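PDB 3FBT: chorismate mutase and shikimate 5-dehydrogenase fusion protein from Clostridium acetobutylicum, which probably catalyses, through the dehydrogenase part present here, the reversible NADPH-linked reduction of 3-dehydroshikimate to shikimate, and belongs to a fusion with chorismate mutase. Local coordinates for residues 91-94 / 99-102; 61-66 / 245-250; 80-85 / 104-109; 118-123 / 139-144. All coordinates share one frame; numbering follows the deposited sequence.

Interaction 1 (91-94 / 99-102)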
loop_
_atom_site.group_PDB
_atom_site.type_symbol
_atom_site.label_atom_id
_atom_site.label_comp_id
_atom_site.label_asym_id
_atom_site.label_seq_id
_atom_site.Cartn_x
_atom_site.Cartn_y
_atom_site.Cartn_z
ATOM N N THR A 91 8.881 13.841 -6.785
ATOM C CA THR A 91 9.138 12.384 -6.829
ATOM C C THR A 91 10.060 11.990 -5.636
ATOM O O THR A 91 11.077 12.657 -5.407
ATOM C CB THR A 91 9.886 11.970 -8.129
ATOM O OG1 THR A 91 9.123 12.313 -9.289
ATOM C CG2 THR A 91 10.262 10.469 -8.144
ATOM N N LEU A 92 9.694 10.945 -4.882
ATOM C CA LEU A 92 10.447 10.537 -3.706
ATOM C C LEU A 92 10.929 9.102 -3.894
ATOM O O LEU A 92 10.166 8.271 -4.281
ATOM C CB LEU A 92 9.629 10.646 -2.433
ATOM C CG LEU A 92 8.831 11.947 -2.247
ATOM C CD1 LEU A 92 8.120 11.838 -0.918
ATOM C CD2 LEU A 92 9.774 13.134 -2.180
ATOM N N LYS A 93 12.215 8.887 -3.704
ATOM C CA LYS A 93 12.836 7.568 -3.772
ATOM C C LYS A 93 13.189 7.134 -2.343
ATOM O O LYS A 93 13.801 7.890 -1.583
ATOM C CB LYS A 93 14.130 7.646 -4.558
ATOM C CG LYS A 93 14.807 6.248 -4.881
ATOM C CD LYS A 93 16.215 6.506 -5.558
ATOM C CE LYS A 93 17.002 5.199 -5.892
ATOM N NZ LYS A 93 16.015 4.217 -6.489
ATOM N N PHE A 94 12.739 5.954 -1.968
ATOM C CA PHE A 94 12.997 5.447 -0.627
ATOM C C PHE A 94 14.212 4.572 -0.706
ATOM O O PHE A 94 14.330 3.743 -1.608
ATOM C CB PHE A 94 11.790 4.633 -0.152
ATOM C CG PHE A 94 10.598 5.500 0.136
ATOM C CD1 PHE A 94 10.380 5.991 1.417
ATOM C CD2 PHE A 94 9.763 5.904 -0.887
ATOM C CE1 PHE A 94 9.320 6.810 1.720
ATOM C CE2 PHE A 94 8.672 6.759 -0.619
ATOM C CZ PHE A 94 8.436 7.236 0.661
ATOM N N ILE A 99 14.783 9.099 2.554
ATOM C CA ILE A 99 14.013 9.454 1.356
ATOM C C ILE A 99 14.781 10.516 0.591
ATOM O O ILE A 99 15.292 11.464 1.158
ATOM C CB ILE A 99 12.627 9.952 1.747
ATOM C CG1 ILE A 99 12.004 9.001 2.768
ATOM C CG2 ILE A 99 11.659 10.058 0.532
ATOM C CD1 ILE A 99 11.035 9.705 3.671
ATOM N N SER A 100 14.930 10.349 -0.703
ATOM C CA SER A 100 15.508 11.461 -1.430
ATOM C C SER A 100 14.541 11.924 -2.546
ATOM O O SER A 100 13.511 11.259 -2.844
ATOM C CB SER A 100 16.861 11.095 -1.995
ATOM O OG SER A 100 16.651 10.006 -2.800
ATOM N N GLY A 101 14.881 13.059 -3.134
ATOM C CA GLY A 101 13.872 13.814 -3.917
ATOM C C GLY A 101 14.355 14.162 -5.296
ATOM O O GLY A 101 15.552 14.450 -5.483
ATOM N N PHE A 102 13.428 14.125 -6.251
ATOM C CA PHE A 102 13.684 14.466 -7.643
ATOM C C PHE A 102 12.548 15.282 -8.155
ATOM O O PHE A 102 11.524 15.420 -7.503
ATOM C CB PHE A 102 13.799 13.189 -8.497
ATOM C CG PHE A 102 14.907 12.263 -7.990
ATOM C CD1 PHE A 102 16.130 12.240 -8.609
ATOM C CD2 PHE A 102 14.728 11.503 -6.820
ATOM C CE1 PHE A 102 17.177 11.399 -8.108
ATOM C CE2 PHE A 102 15.753 10.653 -6.331
ATOM C CZ PHE A 102 16.968 10.611 -6.977
HETATM O O HOH W 1 16.548 7.139 -1.161
#
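Thr91 and Phe102 are joined by two backbone hydrogen bonds: Phe102 N reaches Thr91 O over 2.9 Å, whereas Thr91 N to Phe102 O is longer, 3.2 Å, and more bent, at 138°. The Lys93-Ser100 pair is held more tightly, with Lys93 N 2.8 Å from Ser100 O and a reciprocal bond from Ser100 N to Lys93 O. At the non-hydrogen-bonded pairs, Leu92 with Gly101 and Phe94 with Ile99, CA-H...O contacts join in; Leu92 CA lies 3.3 Å from Ser100 O. Together these form an antiparallel beta hairpin in the mixed sheet of the substrate-binding domain, continued through Leu92 to Leu62 and through Gly101 to Glu78. Apolar contacts gather on the face carrying Leu92, Phe94 and Ile99. Ile99 and Phe94 lie side by side: Ile99 CG1 comes within 3.6 Å of Phe94 CE1, and Ile99 CG2 makes a CH-pi contact over the ring face while also meeting Leu92 CB at 3.6 Å. Val51 and Lys55 of helix 47-56 pack against Ile99. On the Thr91 side of the sheet, Lys93 CB sits 3.8 Å from Phe102 CE2. The lysine then runs extended until a bend at chi4 (43°), and its NZ pairs with Asp253 and Ile250 O. Water 1 donates to Lys93 O and bonds weakly to Ser100 OG; Thr91 OG1 is engaged by Thr104 OG1.

Interaction 2 (61-66 / 245-250)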
loop_
_atom_site.group_PDB
_atom_site.type_symbol
_atom_site.label_atom_id
_atom_site.label_comp_id
_atom_site.label_asym_id
_atom_site.label_seq_id
_atom_site.Cartn_x
_atom_site.Cartn_y
_atom_site.Cartn_z
ATOM N N GLY A 61 7.884 3.920 -3.811
ATOM C CA GLY A 61 8.090 5.239 -4.444
ATOM C C GLY A 61 6.817 6.033 -4.451
ATOM O O GLY A 61 5.758 5.441 -4.524
ATOM N N LEU A 62 6.921 7.350 -4.233
ATOM C CA LEU A 62 5.761 8.304 -4.189
ATOM C C LEU A 62 5.931 9.496 -5.120
ATOM O O LEU A 62 7.002 10.080 -5.198
ATOM C CB LEU A 62 5.562 8.934 -2.778
ATOM C CG LEU A 62 5.055 8.070 -1.616
ATOM C CD1 LEU A 62 4.820 8.836 -0.253
ATOM C CD2 LEU A 62 3.785 7.432 -2.056
ATOM N N ASN A 63 4.896 9.855 -5.843
ATOM C CA ASN A 63 4.823 11.189 -6.398
ATOM C C ASN A 63 4.226 12.155 -5.338
ATOM O O ASN A 63 3.481 11.756 -4.439
ATOM C CB ASN A 63 3.974 11.191 -7.663
ATOM C CG ASN A 63 4.674 10.520 -8.851
ATOM O OD1 ASN A 63 4.114 9.680 -9.500
ATOM N ND2 ASN A 63 5.861 10.922 -9.128
ATOM N N VAL A 64 4.596 13.420 -5.424
ATOM C CA VAL A 64 4.111 14.421 -4.478
ATOM C C VAL A 64 3.440 15.506 -5.304
ATOM O O VAL A 64 3.989 15.937 -6.279
ATOM C CB VAL A 64 5.234 15.091 -3.788
ATOM C CG1 VAL A 64 4.681 16.096 -2.776
ATOM C CG2 VAL A 64 6.198 14.003 -3.053
ATOM N N THR A 65 2.265 15.957 -4.914
ATOM C CA THR A 65 1.641 17.135 -5.574
ATOM C C THR A 65 1.325 18.221 -4.528
ATOM O O THR A 65 1.941 18.264 -3.451
ATOM C CB THR A 65 0.373 16.722 -6.355
ATOM O OG1 THR A 65 -0.077 17.773 -7.245
ATOM C CG2 THR A 65 -0.750 16.322 -5.384
ATOM N N ILE A 66 0.334 19.080 -4.837
ATOM C CA ILE A 66 -0.002 20.218 -3.996
ATOM C C ILE A 66 -0.704 19.769 -2.750
ATOM O O ILE A 66 -1.519 18.891 -2.800
ATOM C CB ILE A 66 -1.097 21.078 -4.701
ATOM C CG1 ILE A 66 -0.493 21.908 -5.832
ATOM C CG2 ILE A 66 -1.932 21.925 -3.618
ATOM C CD1 ILE A 66 0.511 22.957 -5.359
ATOM N N ALA A 245 6.796 7.576 -16.483
ATOM C CA ALA A 245 7.919 6.664 -16.854
ATOM C C ALA A 245 9.180 7.029 -16.102
ATOM O O ALA A 245 9.914 6.191 -15.485
ATOM C CB ALA A 245 8.185 6.684 -18.433
ATOM N N ALA A 246 9.449 8.313 -16.083
ATOM C CA ALA A 246 10.664 8.728 -15.400
ATOM C C ALA A 246 10.597 8.478 -13.869
ATOM O O ALA A 246 11.606 8.230 -13.246
ATOM C CB ALA A 246 11.034 10.212 -15.741
ATOM N N SER A 247 9.428 8.602 -13.253
ATOM C CA SER A 247 9.383 8.319 -11.831
ATOM C C SER A 247 9.723 6.874 -11.619
ATOM O O SER A 247 10.436 6.544 -10.650
ATOM C CB SER A 247 7.993 8.690 -11.200
ATOM O OG SER A 247 7.820 10.111 -11.358
ATOM N N GLU A 248 9.165 6.024 -12.493
ATOM C CA GLU A 248 9.249 4.577 -12.300
ATOM C C GLU A 248 10.698 4.167 -12.513
ATOM O O GLU A 248 11.162 3.194 -11.861
ATOM C CB GLU A 248 8.377 3.803 -13.283
ATOM C CG GLU A 248 6.886 3.821 -12.987
ATOM C CD GLU A 248 6.504 3.185 -11.658
ATOM O OE1 GLU A 248 7.307 2.395 -11.070
ATOM O OE2 GLU A 248 5.382 3.494 -11.178
ATOM N N GLU A 249 11.388 4.899 -13.422
ATOM C CA GLU A 249 12.818 4.671 -13.678
ATOM C C GLU A 249 13.584 4.949 -12.427
ATOM O O GLU A 249 14.458 4.196 -12.057
ATOM C CB GLU A 249 13.370 5.547 -14.821
ATOM C CG GLU A 249 12.755 5.214 -16.261
ATOM C CD GLU A 249 13.272 6.190 -17.359
ATOM O OE1 GLU A 249 13.213 5.833 -18.545
ATOM O OE2 GLU A 249 13.772 7.305 -17.051
ATOM N N ILE A 250 13.293 6.062 -11.760
ATOM C CA ILE A 250 14.056 6.347 -10.581
ATOM C C ILE A 250 13.726 5.389 -9.398
ATOM O O ILE A 250 14.620 4.988 -8.625
ATOM C CB ILE A 250 13.817 7.798 -10.168
ATOM C CG1 ILE A 250 14.465 8.813 -11.174
ATOM C CG2 ILE A 250 14.207 7.987 -8.741
ATOM C CD1 ILE A 250 13.717 10.235 -11.164
#
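Asn63 and Ser247 meet through the ends of their side chains, the one residue pair in touch between segments 61-66 and 245-250. The serine CB points from the helix at the strand, while the asparagine leaves its strand obliquely and only its amide end closes the distance. Asn63 ND2 donates to Ser247 OG over 3.1 Å, and the N-H...O angle of 163° makes the bond nearly straight. The hydroxyl oxygen lies in the amide plane, 1° out of it, so the acceptor is met squarely by an N-H and not from above the flat group. Ser247 CB follows at 3.7 Å from Asn63 ND2. With Asn63 CG set beside its own backbone N (chi1 -72°), the amide is turned toward the helix, and the two side chains together bridge the 7.7 Å between Asn63 CA and Ser247 CA. Asn63 OD1 is bonded to Tyr37 OH, and ND2 also makes a weak bond to Asn90 O, a carbonyl that can only accept, which supports this orientation of the amide. Ser247 OG is a junction in its own right, bonded to Gln243 OE1 and Thr104 OG1, which would satisfy this buried hydroxyl. Gln243 is a predicted shikimate ligand, as is Thr65 just beyond the strand, so the bond probably belongs to the second shell of the substrate site. Strand 61-64 lies between strands 6-12 and 91-94 in the mixed sheet, His24 of helix 19-31 packs on Asn63, and helix 237-252, from late in the chain, comes against the sheet here.

Interaction 3 (80-85 / 104-109). With SO4 (sulfate ion), chain G.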
loop_
_atom_site.group_PDB
_atom_site.type_symbol
_atom_site.label_atom_id
_atom_site.label_comp_id
_atom_site.label_asym_id
_atom_site.label_seq_id
_atom_site.Cartn_x
_atom_site.Cartn_y
_atom_site.Cartn_z
ATOM N N SER A 80 18.014 15.942 -5.881
ATOM C CA SER A 80 18.798 16.148 -7.089
ATOM C C SER A 80 19.058 17.647 -7.370
ATOM O O SER A 80 18.313 18.555 -6.890
ATOM C CB SER A 80 18.083 15.589 -8.310
ATOM O OG SER A 80 16.962 16.419 -8.590
ATOM N N GLU A 81 20.084 17.865 -8.208
ATOM C CA GLU A 81 20.573 19.217 -8.577
ATOM C C GLU A 81 19.428 19.981 -9.273
ATOM O O GLU A 81 19.010 21.034 -8.790
ATOM C CB GLU A 81 21.875 19.158 -9.440
ATOM C CG GLU A 81 22.247 20.505 -10.204
ATOM C CD GLU A 81 23.698 20.577 -10.820
ATOM O OE1 GLU A 81 24.708 20.766 -10.075
ATOM O OE2 GLU A 81 23.832 20.502 -12.072
ATOM N N LYS A 82 18.883 19.407 -10.352
ATOM C CA LYS A 82 17.638 19.889 -10.964
ATOM C C LYS A 82 16.522 20.274 -9.958
ATOM O O LYS A 82 15.965 21.361 -10.047
ATOM C CB LYS A 82 17.094 18.860 -11.976
ATOM C CG LYS A 82 16.553 19.440 -13.241
ATOM C CD LYS A 82 17.661 20.264 -13.846
ATOM C CE LYS A 82 18.949 19.700 -13.303
ATOM N NZ LYS A 82 20.135 20.494 -13.664
ATOM N N ALA A 83 16.167 19.408 -9.016
ATOM C CA ALA A 83 15.054 19.753 -8.115
ATOM C C ALA A 83 15.403 20.894 -7.205
ATOM O O ALA A 83 14.544 21.716 -6.854
ATOM C CB ALA A 83 14.552 18.529 -7.258
ATOM N N ARG A 84 16.646 20.919 -6.777
ATOM C CA ARG A 84 17.123 22.007 -5.948
ATOM C C ARG A 84 16.913 23.348 -6.647
ATOM O O ARG A 84 16.430 24.301 -6.054
ATOM C CB ARG A 84 18.613 21.835 -5.703
ATOM C CG ARG A 84 19.009 22.437 -4.385
ATOM C CD ARG A 84 20.422 23.075 -4.351
ATOM N NE ARG A 84 20.298 24.156 -3.370
ATOM C CZ ARG A 84 21.118 25.187 -3.193
ATOM N NH1 ARG A 84 22.228 25.338 -3.917
ATOM N NH2 ARG A 84 20.811 26.068 -2.253
ATOM N N LYS A 85 17.293 23.404 -7.918
ATOM C CA LYS A 85 17.279 24.621 -8.713
ATOM C C LYS A 85 15.837 25.028 -8.947
ATOM O O LYS A 85 15.473 26.201 -8.893
ATOM C CB LYS A 85 17.909 24.339 -10.060
ATOM C CG LYS A 85 19.409 24.214 -10.001
ATOM C CD LYS A 85 19.997 24.279 -11.403
ATOM C CE LYS A 85 21.441 24.811 -11.338
ATOM N NZ LYS A 85 22.336 24.080 -12.263
ATOM N N THR A 104 10.538 15.146 -11.743
ATOM C CA THR A 104 10.361 14.568 -13.076
ATOM C C THR A 104 9.324 15.320 -13.950
ATOM O O THR A 104 9.111 14.917 -15.052
ATOM C CB THR A 104 9.874 13.110 -12.954
ATOM O OG1 THR A 104 8.647 13.157 -12.268
ATOM C CG2 THR A 104 10.904 12.234 -12.114
ATOM N N ASP A 105 8.724 16.425 -13.473
ATOM C CA ASP A 105 8.044 17.381 -14.395
ATOM C C ASP A 105 9.024 17.974 -15.429
ATOM O O ASP A 105 8.689 18.108 -16.637
ATOM C CB ASP A 105 7.429 18.554 -13.620
ATOM C CG ASP A 105 6.250 18.105 -12.746
ATOM O OD1 ASP A 105 5.513 17.189 -13.200
ATOM O OD2 ASP A 105 6.100 18.603 -11.599
ATOM N N TYR A 106 10.184 18.381 -14.943
ATOM C CA TYR A 106 11.273 18.906 -15.797
ATOM C C TYR A 106 11.585 17.905 -16.910
ATOM O O TYR A 106 11.692 18.266 -18.117
ATOM C CB TYR A 106 12.509 19.113 -14.927
ATOM C CG TYR A 106 13.710 19.647 -15.684
ATOM C CD1 TYR A 106 13.986 20.989 -15.689
ATOM C CD2 TYR A 106 14.554 18.788 -16.423
ATOM C CE1 TYR A 106 15.079 21.520 -16.382
ATOM C CE2 TYR A 106 15.668 19.297 -17.152
ATOM C CZ TYR A 106 15.907 20.682 -17.131
ATOM O OH TYR A 106 16.996 21.258 -17.810
ATOM N N ILE A 107 11.672 16.613 -16.535
ATOM C CA ILE A 107 12.098 15.580 -17.503
ATOM C C ILE A 107 10.956 15.352 -18.454
ATOM O O ILE A 107 11.124 15.241 -19.664
ATOM C CB ILE A 107 12.438 14.257 -16.790
ATOM C CG1 ILE A 107 13.529 14.501 -15.755
ATOM C CG2 ILE A 107 12.908 13.220 -17.803
ATOM C CD1 ILE A 107 14.218 13.225 -15.214
ATOM N N GLY A 108 9.746 15.253 -17.905
ATOM C CA GLY A 108 8.581 15.064 -18.786
ATOM C C GLY A 108 8.439 16.212 -19.815
ATOM O O GLY A 108 8.034 15.997 -20.973
ATOM N N PHE A 109 8.679 17.428 -19.378
ATOM C CA PHE A 109 8.416 18.585 -20.234
ATOM C C PHE A 109 9.423 18.503 -21.428
ATOM O O PHE A 109 9.043 18.602 -22.578
ATOM C CB PHE A 109 8.626 19.889 -19.459
ATOM C CG PHE A 109 8.373 21.148 -20.291
ATOM C CD1 PHE A 109 7.120 21.434 -20.779
ATOM C CD2 PHE A 109 9.419 21.954 -20.662
ATOM C CE1 PHE A 109 6.907 22.572 -21.556
ATOM C CE2 PHE A 109 9.205 23.090 -21.441
ATOM C CZ PHE A 109 7.952 23.387 -21.886
HETATM S S SO4 G . 15.666 15.116 -11.892
HETATM O O1 SO4 G . 15.677 16.330 -12.746
HETATM O O2 SO4 G . 15.194 15.513 -10.570
HETATM O O3 SO4 G . 14.794 14.194 -12.635
HETATM O O4 SO4 G . 16.915 14.326 -11.870
#
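Lys82 and Tyr106 meet near the predicted substrate and cofactor sites: helix 81-86 carries Glu81, a predicted NADP ligand, and helix 105-115 carries Asp105, predicted to bind shikimate. The aliphatic part of the lysine lies over one face of the tyrosine ring. Lys82 CG makes a CH-pi contact, 3.7 Å from the ring centroid of Tyr106 and only 8° off the normal, and Lys82 CD comes down 3.7 Å from Tyr106 CZ, so that the chain runs from the middle of the ring toward its hydroxyl end. Bends at chi2 (56°) and chi3 (24°) fold the lysine onto the ring; the second is close to eclipsed, which may reflect strain or uncertainty in the model. Lys82 NZ is 6.0 Å from the centroid of the Tyr106 ring, at most a weak cation-pi attraction. The ring is fixed from elsewhere too: Tyr106 OH is bonded to Asp143, and Tyr140 stacks with it edge-to-face. Ser80 is the N-cap of helix 81-86, its OG accepting from Ala83 N at 3.1 Å. The same hydroxyl donates to O2 of a sulfate at 2.8 Å, an ion probably left from crystallisation and also bonded to Asn103 N; its fit against Ile107 is too close to be relied on. Between lysine and tyrosine the attraction is therefore chiefly dispersive, through methylene groups on an aromatic face, whereas the anion is gripped by hydrogen bonds next to a helix N terminus whose dipole may add some attraction.

Interaction 4 (118-123 / 139-144)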
loop_
_atom_site.group_PDB
_atom_site.type_symbol
_atom_site.label_atom_id
_atom_site.label_comp_id
_atom_site.label_asym_id
_atom_site.label_seq_id
_atom_site.Cartn_x
_atom_site.Cartn_y
_atom_site.Cartn_z
ATOM N N VAL A 118 9.719 20.707 -30.752
ATOM C CA VAL A 118 9.509 22.141 -30.523
ATOM C C VAL A 118 10.845 22.630 -30.127
ATOM O O VAL A 118 11.308 22.251 -29.082
ATOM C CB VAL A 118 8.533 22.387 -29.333
ATOM C CG1 VAL A 118 8.515 23.882 -28.920
ATOM C CG2 VAL A 118 7.128 21.897 -29.675
ATOM N N GLU A 119 11.516 23.436 -30.943
ATOM C CA GLU A 119 12.832 23.951 -30.516
ATOM C C GLU A 119 12.722 25.119 -29.525
ATOM O O GLU A 119 11.810 25.933 -29.615
ATOM C CB GLU A 119 13.680 24.401 -31.717
ATOM C CG GLU A 119 15.119 24.712 -31.321
ATOM C CD GLU A 119 15.745 23.588 -30.459
ATOM O OE1 GLU A 119 16.205 22.590 -31.068
ATOM O OE2 GLU A 119 15.780 23.699 -29.183
ATOM N N ILE A 120 13.706 25.216 -28.650
ATOM C CA ILE A 120 13.765 26.168 -27.586
ATOM C C ILE A 120 15.031 27.018 -27.737
ATOM O O ILE A 120 14.983 28.248 -27.719
ATOM C CB ILE A 120 13.787 25.452 -26.192
ATOM C CG1 ILE A 120 12.370 24.938 -25.808
ATOM C CG2 ILE A 120 14.336 26.378 -25.111
ATOM C CD1 ILE A 120 11.160 25.767 -26.440
ATOM N N LYS A 121 16.165 26.386 -27.887
ATOM C CA LYS A 121 17.420 27.130 -27.932
ATOM C C LYS A 121 17.301 28.290 -28.918
ATOM O O LYS A 121 16.776 28.149 -30.006
ATOM C CB LYS A 121 18.538 26.191 -28.357
ATOM C CG LYS A 121 19.792 26.850 -28.794
ATOM C CD LYS A 121 20.667 25.752 -29.374
ATOM C CE LYS A 121 22.059 26.001 -28.995
ATOM N NZ LYS A 121 22.467 27.262 -29.704
ATOM N N ASN A 122 17.705 29.468 -28.503
ATOM C CA ASN A 122 17.606 30.613 -29.407
ATOM C C ASN A 122 16.219 31.074 -29.824
ATOM O O ASN A 122 16.094 31.965 -30.698
ATOM C CB ASN A 122 18.357 30.309 -30.676
ATOM C CG ASN A 122 19.539 31.150 -30.814
ATOM O OD1 ASN A 122 20.632 30.771 -30.391
ATOM N ND2 ASN A 122 19.348 32.345 -31.383
ATOM N N ASN A 123 15.176 30.496 -29.235
ATOM C CA ASN A 123 13.854 31.000 -29.524
ATOM C C ASN A 123 13.357 31.938 -28.398
ATOM O O ASN A 123 13.911 31.965 -27.298
ATOM C CB ASN A 123 12.885 29.845 -29.700
ATOM C CG ASN A 123 13.202 28.975 -30.897
ATOM O OD1 ASN A 123 12.365 28.832 -31.782
ATOM N ND2 ASN A 123 14.389 28.363 -30.918
ATOM N N GLN A 139 12.920 26.557 -15.503
ATOM C CA GLN A 139 14.281 26.030 -15.382
ATOM C C GLN A 139 14.715 25.351 -16.681
ATOM O O GLN A 139 15.853 25.545 -17.141
ATOM C CB GLN A 139 14.415 25.046 -14.228
ATOM C CG GLN A 139 15.812 24.644 -14.017
ATOM C CD GLN A 139 16.604 25.819 -13.520
ATOM O OE1 GLN A 139 16.077 26.665 -12.793
ATOM N NE2 GLN A 139 17.880 25.896 -13.919
ATOM N N TYR A 140 13.825 24.536 -17.263
ATOM C CA TYR A 140 14.179 23.886 -18.519
ATOM C C TYR A 140 14.508 24.876 -19.661
ATOM O O TYR A 140 15.539 24.706 -20.305
ATOM C CB TYR A 140 13.080 22.949 -18.955
ATOM C CG TYR A 140 13.406 22.155 -20.185
ATOM C CD1 TYR A 140 14.059 20.892 -20.099
ATOM C CD2 TYR A 140 13.066 22.632 -21.422
ATOM C CE1 TYR A 140 14.385 20.158 -21.251
ATOM C CE2 TYR A 140 13.394 21.915 -22.592
ATOM C CZ TYR A 140 14.020 20.694 -22.511
ATOM O OH TYR A 140 14.249 20.039 -23.699
ATOM N N LEU A 141 13.649 25.883 -19.901
ATOM C CA LEU A 141 13.850 26.851 -20.985
ATOM C C LEU A 141 15.198 27.563 -20.886
ATOM O O LEU A 141 15.919 27.765 -21.877
ATOM C CB LEU A 141 12.766 27.914 -21.006
ATOM C CG LEU A 141 11.319 27.491 -21.151
ATOM C CD1 LEU A 141 10.397 28.703 -20.901
ATOM C CD2 LEU A 141 11.085 26.808 -22.519
ATOM N N LYS A 142 15.539 27.903 -19.674
ATOM C CA LYS A 142 16.750 28.554 -19.382
ATOM C C LYS A 142 17.944 27.575 -19.516
ATOM O O LYS A 142 18.985 27.940 -20.058
ATOM C CB LYS A 142 16.664 29.085 -17.967
ATOM C CG LYS A 142 18.002 29.157 -17.354
ATOM C CD LYS A 142 18.013 30.072 -16.105
ATOM C CE LYS A 142 19.451 30.414 -15.723
ATOM N NZ LYS A 142 20.129 29.180 -15.204
ATOM N N ASP A 143 17.802 26.349 -19.007
ATOM C CA ASP A 143 18.847 25.365 -19.177
ATOM C C ASP A 143 19.112 25.141 -20.645
ATOM O O ASP A 143 20.199 24.748 -20.975
ATOM C CB ASP A 143 18.509 24.012 -18.550
ATOM C CG ASP A 143 18.664 24.032 -17.103
ATOM O OD1 ASP A 143 19.330 24.968 -16.596
ATOM O OD2 ASP A 143 18.106 23.114 -16.455
ATOM N N ASN A 144 18.100 25.321 -21.496
ATOM C CA ASN A 144 18.253 25.113 -22.928
ATOM C C ASN A 144 18.514 26.373 -23.780
ATOM O O ASN A 144 18.354 26.338 -24.971
ATOM C CB ASN A 144 17.037 24.404 -23.493
ATOM C CG ASN A 144 17.069 22.952 -23.233
ATOM O OD1 ASN A 144 17.137 22.157 -24.168
ATOM N ND2 ASN A 144 17.005 22.570 -21.956
#
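Ile120 makes the apolar part of the contact, its side chain crossing that of Leu141 at about a right angle. Ile120 CG1 approaches Leu141 CD2 at 4.0 Å, while the other branch, CG2, is 3.7 Å from Asn144 CB. With chi1 at -77° CG2 stands opposite the backbone N, which turns it to the helix end; chi2 at -28° lies away from the staggered positions. Backbone polarity enters through a CA-H...O contact, Lys121 CA lying 3.2 Å from Asn144 O. The remaining polar bonds hold each side in shape. In the loop, Glu119 OE2 accepts from Ile120 N at 2.6 Å and from Lys121 N at 3.0 Å, the two coming from opposite faces of the carboxylate plane. A type II beta turn follows from Ile120 to Asn123, closed by Asn123 N on Ile120 O, and Asn123 ND2 donates to Lys121 O, the carbonyl inside the turn. Asn144, the first residue after the helix, folds its amide back: ND2 bonds to Tyr140 O at 3.1 Å and lies over the centre of the Tyr140 ring. This is the Rossmann-type NADP-binding domain, where the loop leads into strand 124-128 and helix 134-143 leads out of it. Ile120 also touches Leu113 of helix 105-115 and Val181 of strand 181-184; Leu141 packs on Cys125 and Val127 of strand 124-128 and on Ile183, placing the helix against the parallel sheet.

Overall arrangement
From the N terminus, segment 61-66 opens the longest loop, which interaction 2 closes only at helix 237-252. Within it, segment 80-85 opens the shorter loop of interaction 3, completed at 104-109, and the hairpin of interaction 1 lies wholly inside that. Interaction 4 follows in series, still within the span of interaction 2; none of the loops cross. Interactions 1, 2 and 3 touch one another around Thr91, Thr104 and Ser247, joining the mixed sheet to helices 81-86, 105-115 and 237-252. Interaction 4 stands about 26 Å from interaction 1 between centres, in the parallel-sheet domain; interaction 3, on the helix that runs on from the hairpin, touches interaction 4 and so connects the two groups of contacts.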